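PDB 6OZU: eukaryotic translation initiation factor 4 gamma 5 from Trypanosoma cruzi, which probably takes part in translation initiation as an eIF4G-type scaffold and may bind an eIF4A helicase through its MIF4G domain, as related proteins do. Local coordinates for residues A[16-19]-A[20-24]; A[75-78]-A[79-83]; A[84-87]-A[88-92]; A[157-161]-A[162-166]; A[217-220]-A[221-225]. One frame throughout, in Å; residues are numbered along the deposited sequence.

Contact 1 of 5, residues A[16-19]-A[20-24]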
loop_
_atom_site.group_PDB
_atom_site.type_symbol
_atom_site.label_atom_id
_atom_site.label_comp_id
_atom_site.label_asym_id
_atom_site.label_seq_id
_atom_site.Cartn_x
_atom_site.Cartn_y
_atom_site.Cartn_z
ATOM N N GLY A 16 17.842 3.733 7.359
ATOM C CA GLY A 16 18.205 5.038 7.880
ATOM C C GLY A 16 18.898 5.885 6.825
ATOM O O GLY A 16 18.353 6.919 6.418
ATOM N N ARG A 17 20.087 5.429 6.331
ATOM C CA ARG A 17 20.875 6.159 5.320
ATOM C C ARG A 17 20.256 6.227 3.902
ATOM O O ARG A 17 20.776 6.974 3.083
ATOM C CB ARG A 17 22.351 5.685 5.215
ATOM C CG ARG A 17 22.673 4.252 5.581
ATOM C CD ARG A 17 24.170 4.029 5.770
ATOM N NE ARG A 17 24.514 2.601 5.821
ATOM C CZ ARG A 17 24.864 1.940 6.923
ATOM N NH1 ARG A 17 25.148 0.646 6.864
ATOM N NH2 ARG A 17 24.936 2.569 8.088
ATOM N N VAL A 18 19.154 5.523 3.610
ATOM C CA VAL A 18 18.594 5.518 2.256
ATOM C C VAL A 18 17.892 6.865 1.901
ATOM O O VAL A 18 17.115 7.431 2.681
ATOM C CB VAL A 18 17.725 4.255 1.936
ATOM C CG1 VAL A 18 16.340 4.314 2.575
ATOM C CG2 VAL A 18 17.630 4.012 0.435
ATOM N N GLY A 19 18.251 7.348 0.713
ATOM C CA GLY A 19 17.759 8.562 0.070
ATOM C C GLY A 19 17.917 8.498 -1.440
ATOM O O GLY A 19 18.416 7.496 -1.975
ATOM N N GLU A 20 17.481 9.570 -2.138
ATOM C CA GLU A 20 17.531 9.702 -3.602
ATOM C C GLU A 20 18.953 9.484 -4.169
ATOM O O GLU A 20 19.142 8.638 -5.059
ATOM C CB GLU A 20 16.962 11.070 -4.024
ATOM C CG GLU A 20 16.809 11.291 -5.527
ATOM C CD GLU A 20 16.874 12.744 -5.967
ATOM O OE1 GLU A 20 17.910 13.395 -5.694
ATOM O OE2 GLU A 20 15.908 13.227 -6.604
ATOM N N GLY A 21 19.922 10.196 -3.592
ATOM C CA GLY A 21 21.322 10.154 -3.991
ATOM C C GLY A 21 22.046 8.831 -3.829
ATOM O O GLY A 21 22.808 8.450 -4.726
ATOM N N ASN A 22 21.833 8.122 -2.690
ATOM C CA ASN A 22 22.563 6.878 -2.379
ATOM C C ASN A 22 21.773 5.557 -2.499
ATOM O O ASN A 22 22.296 4.514 -2.091
ATOM C CB ASN A 22 23.221 6.958 -0.987
ATOM C CG ASN A 22 22.294 6.983 0.213
ATOM O OD1 ASN A 22 21.080 6.750 0.142
ATOM N ND2 ASN A 22 22.875 7.265 1.361
ATOM N N LEU A 23 20.565 5.586 -3.084
ATOM C CA LEU A 23 19.756 4.389 -3.296
ATOM C C LEU A 23 20.564 3.228 -3.969
ATOM O O LEU A 23 20.503 2.113 -3.438
ATOM C CB LEU A 23 18.452 4.728 -4.054
ATOM C CG LEU A 23 17.494 3.575 -4.375
ATOM C CD1 LEU A 23 16.875 2.969 -3.115
ATOM C CD2 LEU A 23 16.417 4.034 -5.309
ATOM N N PRO A 24 21.389 3.462 -5.038
ATOM C CA PRO A 24 22.172 2.350 -5.625
ATOM C C PRO A 24 23.204 1.722 -4.682
ATOM O O PRO A 24 23.453 0.513 -4.772
ATOM C CB PRO A 24 22.836 2.988 -6.850
ATOM C CG PRO A 24 22.035 4.218 -7.136
ATOM C CD PRO A 24 21.615 4.709 -5.800
#
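Between G19 and N22 the backbone folds tightly round: V18 leaves the helical angles of helix 6-17 with psi at 132°, G19 is almost fully extended, and the chain turns through E20 and G21 before N22 takes the N-cap position of helix 23-31. N22 does not cap the helix it precedes. Instead its amide reaches back to the end of the previous one and spends both polar atoms on the backbone there. ND2 donates to R17 O at 2.7 Å, with the oxygen close to the plane of the amide, while OD1 accepts from G19 N at 2.9 Å through a more bent bond. A first torsion of 68°, which sets CG between the backbone N and the carbonyl carbon, turns the group toward R17 and G19. On another side of the turn V18 and L23 run side by side, CG2 of V18 meeting CD1 of L23 at 3.8 Å. R17 NH1 is engaged in a salt bridge to E29 of helix 23-31. The linker between the two helices is seated on helix 63-76, where V18 rests on Y65 and Y66 and L23 on K68.

Contact 2 of 5, residues A[75-78]-A[79-83]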
loop_
_atom_site.group_PDB
_atom_site.type_symbol
_atom_site.label_atom_id
_atom_site.label_comp_id
_atom_site.label_asym_id
_atom_site.label_seq_id
_atom_site.Cartn_x
_atom_site.Cartn_y
_atom_site.Cartn_z
ATOM N N ASN A 75 14.623 -9.023 -6.695
ATOM C CA ASN A 75 15.253 -9.051 -8.021
ATOM C C ASN A 75 16.616 -9.791 -7.929
ATOM O O ASN A 75 17.092 -10.335 -8.930
ATOM C CB ASN A 75 15.439 -7.640 -8.576
ATOM C CG ASN A 75 14.216 -7.015 -9.217
ATOM O OD1 ASN A 75 14.341 -6.035 -9.947
ATOM N ND2 ASN A 75 13.005 -7.525 -8.969
ATOM N N ASP A 76 17.232 -9.792 -6.722
ATOM C CA ASP A 76 18.504 -10.457 -6.430
ATOM C C ASP A 76 18.268 -11.947 -6.134
ATOM O O ASP A 76 18.980 -12.802 -6.671
ATOM C CB ASP A 76 19.248 -9.763 -5.260
ATOM C CG ASP A 76 20.511 -10.466 -4.758
ATOM O OD1 ASP A 76 21.228 -11.077 -5.585
ATOM O OD2 ASP A 76 20.780 -10.403 -3.539
ATOM N N ILE A 77 17.285 -12.246 -5.266
ATOM C CA ILE A 77 16.964 -13.605 -4.873
ATOM C C ILE A 77 15.655 -13.969 -5.554
ATOM O O ILE A 77 14.584 -13.561 -5.100
ATOM C CB ILE A 77 16.968 -13.788 -3.320
ATOM C CG1 ILE A 77 18.182 -13.067 -2.668
ATOM C CG2 ILE A 77 16.976 -15.277 -2.974
ATOM C CD1 ILE A 77 18.063 -12.685 -1.236
ATOM N N GLY A 78 15.779 -14.707 -6.661
ATOM C CA GLY A 78 14.674 -15.141 -7.513
ATOM C C GLY A 78 13.734 -16.163 -6.911
ATOM O O GLY A 78 14.080 -16.825 -5.928
ATOM N N GLU A 79 12.540 -16.334 -7.532
ATOM C CA GLU A 79 11.506 -17.282 -7.081
ATOM C C GLU A 79 11.871 -18.760 -7.287
ATOM O O GLU A 79 11.150 -19.633 -6.794
ATOM C CB GLU A 79 10.126 -16.974 -7.685
ATOM C CG GLU A 79 10.031 -17.056 -9.198
ATOM C CD GLU A 79 8.802 -16.378 -9.778
ATOM O OE1 GLU A 79 8.058 -17.048 -10.531
ATOM O OE2 GLU A 79 8.585 -15.176 -9.489
ATOM N N GLY A 80 12.977 -19.028 -7.991
ATOM C CA GLY A 80 13.490 -20.377 -8.240
ATOM C C GLY A 80 14.559 -20.803 -7.244
ATOM O O GLY A 80 15.247 -21.811 -7.448
ATOM N N GLU A 81 14.698 -20.024 -6.157
ATOM C CA GLU A 81 15.621 -20.192 -5.037
ATOM C C GLU A 81 14.778 -20.395 -3.770
ATOM O O GLU A 81 13.776 -19.689 -3.622
ATOM C CB GLU A 81 16.475 -18.918 -4.853
ATOM C CG GLU A 81 17.542 -18.695 -5.908
ATOM C CD GLU A 81 18.711 -17.858 -5.428
ATOM O OE1 GLU A 81 18.714 -16.635 -5.695
ATOM O OE2 GLU A 81 19.624 -18.427 -4.784
ATOM N N PRO A 82 15.165 -21.295 -2.822
ATOM C CA PRO A 82 14.363 -21.467 -1.589
ATOM C C PRO A 82 14.108 -20.181 -0.793
ATOM O O PRO A 82 12.992 -19.984 -0.316
ATOM C CB PRO A 82 15.183 -22.470 -0.773
ATOM C CG PRO A 82 15.974 -23.217 -1.774
ATOM C CD PRO A 82 16.320 -22.223 -2.835
ATOM N N ALA A 83 15.135 -19.313 -0.652
ATOM C CA ALA A 83 15.035 -18.047 0.074
ATOM C C ALA A 83 14.208 -17.007 -0.697
ATOM O O ALA A 83 13.598 -16.126 -0.080
ATOM C CB ALA A 83 16.421 -17.498 0.357
#
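G78 O accepts from E81 N at 3.3 Å, the bond that closes a type I beta turn from G78 to E81. The amide nitrogen stands 53° out of the carbonyl plane, and the bond is rather long. The turn joins helix 63-76 to helix 82-112, with E81 in the N-cap position of the second. Its side chain folds back across I77, the two crossing at about a right angle. With chi1 at -73°, CG of E81 lies beside its own backbone N, and the extended chain beyond carries OE1 to 3.5 Å from CG2 of I77 and 3.6 Å from CA of I77. That same methyl group also meets CB of A83, at 4.0 Å, and so fills the angle between the carboxylate arm and the first turn of the next helix. I77 O accepts from NH1 of R88 in helix 82-112. The two oxygens of the E81 carboxylate thus have different surroundings: OE1 lies against the buried I77 methyl, while OE2 forms a salt bridge to R36, so the arginine probably offsets the charge beside an apolar surface.

Contact 3 of 5, residues A[84-87]-A[88-92]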
loop_
_atom_site.group_PDB
_atom_site.type_symbol
_atom_site.label_atom_id
_atom_site.label_comp_id
_atom_site.label_asym_id
_atom_site.label_seq_id
_atom_site.Cartn_x
_atom_site.Cartn_y
_atom_site.Cartn_z
ATOM N N GLY A 84 14.205 -17.126 -2.028
ATOM C CA GLY A 84 13.451 -16.250 -2.910
ATOM C C GLY A 84 11.962 -16.454 -2.757
ATOM O O GLY A 84 11.201 -15.483 -2.683
ATOM N N ARG A 85 11.555 -17.732 -2.668
ATOM C CA ARG A 85 10.175 -18.179 -2.489
ATOM C C ARG A 85 9.714 -17.790 -1.087
ATOM O O ARG A 85 8.613 -17.241 -0.945
ATOM C CB ARG A 85 10.066 -19.685 -2.736
ATOM C CG ARG A 85 8.649 -20.164 -3.034
ATOM C CD ARG A 85 8.473 -21.677 -3.167
ATOM N NE ARG A 85 9.345 -22.483 -2.301
ATOM C CZ ARG A 85 10.517 -22.979 -2.680
ATOM N NH1 ARG A 85 10.968 -22.769 -3.907
ATOM N NH2 ARG A 85 11.248 -23.686 -1.836
ATOM N N PHE A 86 10.595 -17.977 -0.070
ATOM C CA PHE A 86 10.300 -17.612 1.315
ATOM C C PHE A 86 10.058 -16.126 1.491
ATOM O O PHE A 86 9.081 -15.774 2.151
ATOM C CB PHE A 86 11.352 -18.128 2.315
ATOM C CG PHE A 86 10.972 -17.851 3.752
ATOM C CD1 PHE A 86 10.082 -18.683 4.423
ATOM C CD2 PHE A 86 11.448 -16.722 4.411
ATOM C CE1 PHE A 86 9.698 -18.407 5.736
ATOM C CE2 PHE A 86 11.049 -16.434 5.717
ATOM C CZ PHE A 86 10.188 -17.289 6.376
ATOM N N ILE A 87 10.940 -15.251 0.932
ATOM C CA ILE A 87 10.809 -13.782 1.018
ATOM C C ILE A 87 9.449 -13.345 0.488
ATOM O O ILE A 87 8.778 -12.520 1.115
ATOM C CB ILE A 87 11.972 -13.017 0.308
ATOM C CG1 ILE A 87 13.321 -13.249 1.002
ATOM C CG2 ILE A 87 11.681 -11.512 0.257
ATOM C CD1 ILE A 87 14.552 -12.811 0.183
ATOM N N ARG A 88 9.057 -13.905 -0.671
ATOM C CA ARG A 88 7.798 -13.634 -1.361
ATOM C C ARG A 88 6.558 -14.017 -0.540
ATOM O O ARG A 88 5.588 -13.265 -0.506
ATOM C CB ARG A 88 7.798 -14.303 -2.736
ATOM C CG ARG A 88 8.634 -13.528 -3.743
ATOM C CD ARG A 88 9.005 -14.372 -4.933
ATOM N NE ARG A 88 9.679 -13.578 -5.952
ATOM C CZ ARG A 88 10.986 -13.363 -6.003
ATOM N NH1 ARG A 88 11.786 -13.867 -5.071
ATOM N NH2 ARG A 88 11.504 -12.635 -6.979
ATOM N N ASN A 89 6.613 -15.141 0.159
ATOM C CA ASN A 89 5.530 -15.590 1.027
ATOM C C ASN A 89 5.501 -14.793 2.324
ATOM O O ASN A 89 4.426 -14.647 2.908
ATOM C CB ASN A 89 5.611 -17.096 1.269
ATOM C CG ASN A 89 5.272 -17.883 0.032
ATOM O OD1 ASN A 89 4.169 -17.789 -0.533
ATOM N ND2 ASN A 89 6.224 -18.650 -0.435
ATOM N N ALA A 90 6.662 -14.230 2.748
ATOM C CA ALA A 90 6.742 -13.385 3.941
ATOM C C ALA A 90 6.129 -12.005 3.638
ATOM O O ALA A 90 5.458 -11.456 4.511
ATOM C CB ALA A 90 8.174 -13.253 4.410
ATOM N N ILE A 91 6.321 -11.468 2.391
ATOM C CA ILE A 91 5.697 -10.215 1.912
ATOM C C ILE A 91 4.167 -10.405 1.863
ATOM O O ILE A 91 3.458 -9.564 2.397
ATOM C CB ILE A 91 6.307 -9.668 0.585
ATOM C CG1 ILE A 91 7.781 -9.252 0.783
ATOM C CG2 ILE A 91 5.516 -8.468 0.066
ATOM C CD1 ILE A 91 8.645 -9.359 -0.480
ATOM N N ILE A 92 3.672 -11.554 1.340
ATOM C CA ILE A 92 2.232 -11.895 1.299
ATOM C C ILE A 92 1.629 -11.867 2.710
ATOM O O ILE A 92 0.658 -11.145 2.936
ATOM C CB ILE A 92 1.964 -13.249 0.575
ATOM C CG1 ILE A 92 2.213 -13.128 -0.944
ATOM C CG2 ILE A 92 0.556 -13.791 0.871
ATOM C CD1 ILE A 92 2.400 -14.468 -1.688
#
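R88 sends its side chain back to G84 O, a carbonyl one helical turn earlier in helix 82-112, the longest helix of this all-helical MIF4G domain. NH1 donates at 2.9 Å to G84 O along a fairly straight path (163°), and the oxygen sits in the guanidinium plane, at its edge. Seen from the carbonyl the approach is less regular, because the donor lies above the C=O plane. The main-chain bond to the same oxygen, from R88 N at 3.3 Å, is weak. G84 O thus has one good donor, NH1, and one weak one, the backbone N. The guanidinium also reaches the turn before the helix, and its NH2 donates to I74 O, which ties the start of the helix to the end of helix 63-76. Further on the regular pattern returns: R85 O is taken by N89 N, F86 O by A90 N at 2.9 Å and I87 O by I91 N at 3.0 Å, with a weak second bond from A90 N to I87 O. On the outer side R85 and N89 run alongside each other, their guanidinium and amide planes 52° apart. F86 points to helix 40-53, whereas I87 and I91 both turn to helix 63-76. There the two isoleucines cross obliquely, CG2 of I87 meeting CD1 of I91 at 3.8 Å.

Contact 4 of 5, residues A[157-161]-A[162-166]. With SO4 (sulfate ion), chain G.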
loop_
_atom_site.group_PDB
_atom_site.type_symbol
_atom_site.label_atom_id
_atom_site.label_comp_id
_atom_site.label_asym_id
_atom_site.label_seq_id
_atom_site.Cartn_x
_atom_site.Cartn_y
_atom_site.Cartn_z
ATOM N N LEU A 157 -10.131 -1.473 -0.585
ATOM C CA LEU A 157 -11.082 -0.543 -1.211
ATOM C C LEU A 157 -12.539 -0.918 -0.936
ATOM O O LEU A 157 -13.382 -0.034 -0.813
ATOM C CB LEU A 157 -10.816 -0.393 -2.721
ATOM C CG LEU A 157 -9.496 0.285 -3.111
ATOM C CD1 LEU A 157 -9.337 0.349 -4.595
ATOM C CD2 LEU A 157 -9.400 1.663 -2.530
ATOM N N GLU A 158 -12.824 -2.216 -0.783
ATOM C CA GLU A 158 -14.146 -2.723 -0.416
ATOM C C GLU A 158 -14.572 -2.138 0.936
ATOM O O GLU A 158 -15.608 -1.490 0.974
ATOM C CB GLU A 158 -14.156 -4.245 -0.342
ATOM C CG GLU A 158 -14.278 -4.937 -1.685
ATOM C CD GLU A 158 -14.661 -6.398 -1.562
ATOM O OE1 GLU A 158 -15.705 -6.683 -0.927
ATOM O OE2 GLU A 158 -13.914 -7.255 -2.090
ATOM N N TRP A 159 -13.763 -2.293 2.016
ATOM C CA TRP A 159 -14.122 -1.734 3.321
ATOM C C TRP A 159 -13.915 -0.231 3.394
ATOM O O TRP A 159 -14.663 0.456 4.085
ATOM C CB TRP A 159 -13.454 -2.457 4.503
ATOM C CG TRP A 159 -11.952 -2.454 4.535
ATOM C CD1 TRP A 159 -11.129 -3.504 4.228
ATOM C CD2 TRP A 159 -11.100 -1.411 5.065
ATOM N NE1 TRP A 159 -9.817 -3.173 4.502
ATOM C CE2 TRP A 159 -9.769 -1.880 4.986
ATOM C CE3 TRP A 159 -11.339 -0.140 5.626
ATOM C CZ2 TRP A 159 -8.678 -1.102 5.405
ATOM C CZ3 TRP A 159 -10.257 0.629 6.031
ATOM C CH2 TRP A 159 -8.948 0.146 5.923
ATOM N N LEU A 160 -12.936 0.295 2.652
ATOM C CA LEU A 160 -12.655 1.732 2.611
ATOM C C LEU A 160 -13.828 2.514 2.022
ATOM O O LEU A 160 -14.163 3.580 2.546
ATOM C CB LEU A 160 -11.369 1.973 1.814
ATOM C CG LEU A 160 -10.654 3.307 1.993
ATOM C CD1 LEU A 160 -9.911 3.360 3.333
ATOM C CD2 LEU A 160 -9.679 3.531 0.866
ATOM N N LEU A 161 -14.470 1.971 0.949
ATOM C CA LEU A 161 -15.596 2.609 0.273
ATOM C C LEU A 161 -16.966 2.140 0.746
ATOM O O LEU A 161 -17.862 2.967 0.903
ATOM C CB LEU A 161 -15.494 2.428 -1.248
ATOM C CG LEU A 161 -14.255 3.003 -1.981
ATOM C CD1 LEU A 161 -14.232 2.505 -3.421
ATOM C CD2 LEU A 161 -14.230 4.545 -1.952
ATOM N N TYR A 162 -17.155 0.819 0.912
ATOM C CA TYR A 162 -18.435 0.232 1.326
ATOM C C TYR A 162 -18.584 0.029 2.828
ATOM O O TYR A 162 -19.662 -0.362 3.266
ATOM C CB TYR A 162 -18.713 -1.085 0.585
ATOM C CG TYR A 162 -18.892 -0.949 -0.917
ATOM C CD1 TYR A 162 -20.100 -0.523 -1.456
ATOM C CD2 TYR A 162 -17.880 -1.324 -1.797
ATOM C CE1 TYR A 162 -20.290 -0.449 -2.836
ATOM C CE2 TYR A 162 -18.052 -1.237 -3.178
ATOM C CZ TYR A 162 -19.263 -0.803 -3.692
ATOM O OH TYR A 162 -19.448 -0.701 -5.040
ATOM N N GLY A 163 -17.536 0.319 3.600
ATOM C CA GLY A 163 -17.546 0.152 5.044
ATOM C C GLY A 163 -17.051 -1.211 5.479
ATOM O O GLY A 163 -17.055 -2.167 4.690
ATOM N N THR A 164 -16.629 -1.310 6.744
ATOM C CA THR A 164 -16.124 -2.560 7.328
ATOM C C THR A 164 -17.232 -3.636 7.373
ATOM O O THR A 164 -16.946 -4.812 7.139
ATOM C CB THR A 164 -15.411 -2.301 8.676
ATOM O OG1 THR A 164 -16.205 -1.428 9.496
ATOM C CG2 THR A 164 -14.021 -1.679 8.480
ATOM N N GLU A 165 -18.500 -3.212 7.577
ATOM C CA GLU A 165 -19.670 -4.097 7.550
ATOM C C GLU A 165 -20.246 -4.218 6.100
ATOM O O GLU A 165 -21.198 -4.975 5.882
ATOM C CB GLU A 165 -20.735 -3.636 8.566
ATOM N N ARG A 166 -19.643 -3.476 5.115
ATOM C CA ARG A 166 -19.973 -3.443 3.674
ATOM C C ARG A 166 -21.433 -3.017 3.374
ATOM O O ARG A 166 -21.949 -3.289 2.282
ATOM C CB ARG A 166 -19.614 -4.776 2.971
ATOM C CG ARG A 166 -18.200 -4.827 2.387
ATOM C CD ARG A 166 -17.182 -5.347 3.384
ATOM N NE ARG A 166 -15.936 -5.749 2.731
ATOM C CZ ARG A 166 -14.783 -5.929 3.366
ATOM N NH1 ARG A 166 -13.700 -6.305 2.694
ATOM N NH2 ARG A 166 -14.700 -5.728 4.679
HETATM S S SO4 G . -17.462 2.345 8.273
HETATM O O1 SO4 G . -18.603 1.476 7.950
HETATM O O2 SO4 G . -16.525 1.633 9.145
HETATM O O3 SO4 G . -16.757 2.749 7.049
HETATM O O4 SO4 G . -17.954 3.538 8.964
#
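R166 lays one face of its guanidinium over the end of helix 150-162, covering W159 CB and the carbonyl carbon of E158. NH2 of R166 comes within 3.5 Å of W159 CB, toward the rim of the flat group. Its chain reaches back because it is bent at chi2 (90°), which folds the arm over the last helical turn. At the guanidinium edge lies OE1 of E158, 3.8 Å from NE of R166, in a long salt bridge whose carboxylate plane is nearly perpendicular. The stronger ionic partner of R166 is E103 of helix 82-112, bound through NH2; this nitrogen also makes a weak bond to T164 O. Beneath, Y162 N still donates to E158 O at 2.8 Å, but the bond from G163 N to W159 O is bent and weak. G163 has positive phi, 91°, and its O receives a CA-H contact from W159 at 3.3 Å. A sulfate, probably from the crystallisation liquor, binds here: T164 OG1 donates to its O2 at 3.1 Å, and G163 CA lies 3.4 Å from its O1. The arrangement is a helix C-terminus ended by a glycine of positive phi, which runs directly into a type I turn from G163 to R166.

Contact 5 of 5, residues A[217-220]-A[221-225]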
loop_
_atom_site.group_PDB
_atom_site.type_symbol
_atom_site.label_atom_id
_atom_site.label_comp_id
_atom_site.label_asym_id
_atom_site.label_seq_id
_atom_site.Cartn_x
_atom_site.Cartn_y
_atom_site.Cartn_z
ATOM N N MET A 217 -22.194 6.147 -5.573
ATOM C CA MET A 217 -21.132 5.144 -5.658
ATOM C C MET A 217 -20.791 4.780 -7.110
ATOM O O MET A 217 -19.617 4.582 -7.446
ATOM C CB MET A 217 -21.473 3.900 -4.824
ATOM C CG MET A 217 -20.265 3.020 -4.539
ATOM S SD MET A 217 -18.992 3.837 -3.534
ATOM C CE MET A 217 -19.165 2.936 -2.066
ATOM N N GLN A 218 -21.814 4.690 -7.964
ATOM C CA GLN A 218 -21.616 4.402 -9.366
ATOM C C GLN A 218 -21.029 5.602 -10.066
ATOM O O GLN A 218 -20.152 5.424 -10.906
ATOM C CB GLN A 218 -22.913 3.975 -10.015
ATOM C CG GLN A 218 -22.730 2.675 -10.756
ATOM C CD GLN A 218 -23.828 2.429 -11.733
ATOM O OE1 GLN A 218 -23.924 3.106 -12.744
ATOM N NE2 GLN A 218 -24.669 1.449 -11.449
ATOM N N PHE A 219 -21.474 6.829 -9.702
ATOM C CA PHE A 219 -20.925 8.059 -10.276
ATOM C C PHE A 219 -19.446 8.198 -9.889
ATOM O O PHE A 219 -18.627 8.521 -10.746
ATOM C CB PHE A 219 -21.751 9.308 -9.886
ATOM C CG PHE A 219 -21.368 10.550 -10.662
ATOM C CD1 PHE A 219 -21.834 10.755 -11.959
ATOM C CD2 PHE A 219 -20.507 11.497 -10.113
ATOM C CE1 PHE A 219 -21.438 11.885 -12.695
ATOM C CE2 PHE A 219 -20.123 12.633 -10.849
ATOM C CZ PHE A 219 -20.593 12.817 -12.133
ATOM N N LEU A 220 -19.106 7.884 -8.627
ATOM C CA LEU A 220 -17.738 7.936 -8.123
ATOM C C LEU A 220 -16.808 7.018 -8.908
ATOM O O LEU A 220 -15.793 7.490 -9.421
ATOM C CB LEU A 220 -17.681 7.603 -6.629
ATOM C CG LEU A 220 -16.288 7.665 -5.991
ATOM C CD1 LEU A 220 -16.180 8.813 -5.076
ATOM C CD2 LEU A 220 -15.975 6.419 -5.262
ATOM N N LEU A 221 -17.154 5.722 -9.014
ATOM C CA LEU A 221 -16.342 4.719 -9.712
ATOM C C LEU A 221 -16.251 4.940 -11.222
ATOM O O LEU A 221 -15.161 4.789 -11.783
ATOM C CB LEU A 221 -16.827 3.322 -9.380
ATOM C CG LEU A 221 -16.727 2.911 -7.908
ATOM C CD1 LEU A 221 -17.626 1.728 -7.609
ATOM C CD2 LEU A 221 -15.257 2.681 -7.478
ATOM N N LEU A 222 -17.366 5.359 -11.864
ATOM C CA LEU A 222 -17.389 5.642 -13.297
ATOM C C LEU A 222 -16.631 6.892 -13.668
ATOM O O LEU A 222 -15.958 6.886 -14.692
ATOM C CB LEU A 222 -18.819 5.685 -13.869
ATOM C CG LEU A 222 -19.541 4.333 -13.936
ATOM C CD1 LEU A 222 -20.962 4.511 -14.327
ATOM C CD2 LEU A 222 -18.875 3.404 -14.922
ATOM N N ASN A 223 -16.753 7.981 -12.868
ATOM C CA ASN A 223 -16.031 9.228 -13.132
ATOM C C ASN A 223 -14.526 9.052 -12.919
ATOM O O ASN A 223 -13.744 9.624 -13.684
ATOM C CB ASN A 223 -16.568 10.404 -12.314
ATOM C CG ASN A 223 -16.363 11.743 -12.971
ATOM O OD1 ASN A 223 -16.159 12.763 -12.323
ATOM N ND2 ASN A 223 -16.375 11.761 -14.279
ATOM N N THR A 224 -14.136 8.232 -11.913
ATOM C CA THR A 224 -12.743 7.924 -11.577
ATOM C C THR A 224 -12.072 7.143 -12.728
ATOM O O THR A 224 -11.018 7.566 -13.224
ATOM C CB THR A 224 -12.650 7.252 -10.194
ATOM O OG1 THR A 224 -13.139 8.160 -9.209
ATOM C CG2 THR A 224 -11.256 6.878 -9.835
ATOM N N VAL A 225 -12.721 6.052 -13.193
ATOM C CA VAL A 225 -12.242 5.257 -14.338
ATOM C C VAL A 225 -12.141 6.149 -15.582
ATOM O O VAL A 225 -11.155 6.080 -16.299
ATOM C CB VAL A 225 -13.096 3.969 -14.557
ATOM C CG1 VAL A 225 -12.983 3.377 -15.961
ATOM C CG2 VAL A 225 -12.845 2.929 -13.475
#
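F219 and N223 are one turn apart on helix 215-235, the last helix of the chain in the all-helical MIF4G fold, with N223 CB lying over one face of the phenyl ring. The ring gets there because CG of F219 is anti to its backbone N (chi1 -169°), which sends the side chain forward along the helix. N223 extends its own amide onward, and ND2 bonds to E226 in the next turn. On another side, Q218 and L222 lie side by side and point the same way, so that OE1 of Q218 lies alongside CD1 of L222 at 3.6 Å, a polar atom against a methyl group. The inward side is apolar: CG of M217 and CD1 of L221 approach to 4.2 Å, and CD1 of L221 also comes within 3.5 Å of M217 O. Both residues rest on Y162 at the end of helix 150-162, while L220 turns to L176 of helix 173-186. V225 and T224 carry the helix against L205 of helix 194-208. Under these side chains the main chain is regular, with L221 N donating to M217 O at 3.1 Å and L222 N to Q218 O at 2.9 Å. L220 O has two donors from a single residue, T224 N at 3.1 Å and T224 OG1 at 2.7 Å, which come to it from opposite faces of its carbonyl plane.

The five contacts fall into two clusters. Contacts 2 and 3 adjoin, centres 9 Å apart, and CG2 of I77 packs 3.5 Å from G84 N, so the turn and the first part of helix 82-112 are joined by side-chain as well as chain connection. Contact 1 is about 11 Å from contact 2 at the nearest atoms; it packs on helix 63-76, whose end belongs to contact 2. In the other cluster contacts 4 and 5 have centres 16 Å apart and meet where M217 CE lies 3.6 Å from CD1 of Y162. Contacts 1 and 2 lie across the chain's centre from contacts 4 and 5, the centres of 1 and 5 being 39 Å apart. Sulfate ions lie near contacts 2 and 4, probably from the crystallisation liquor.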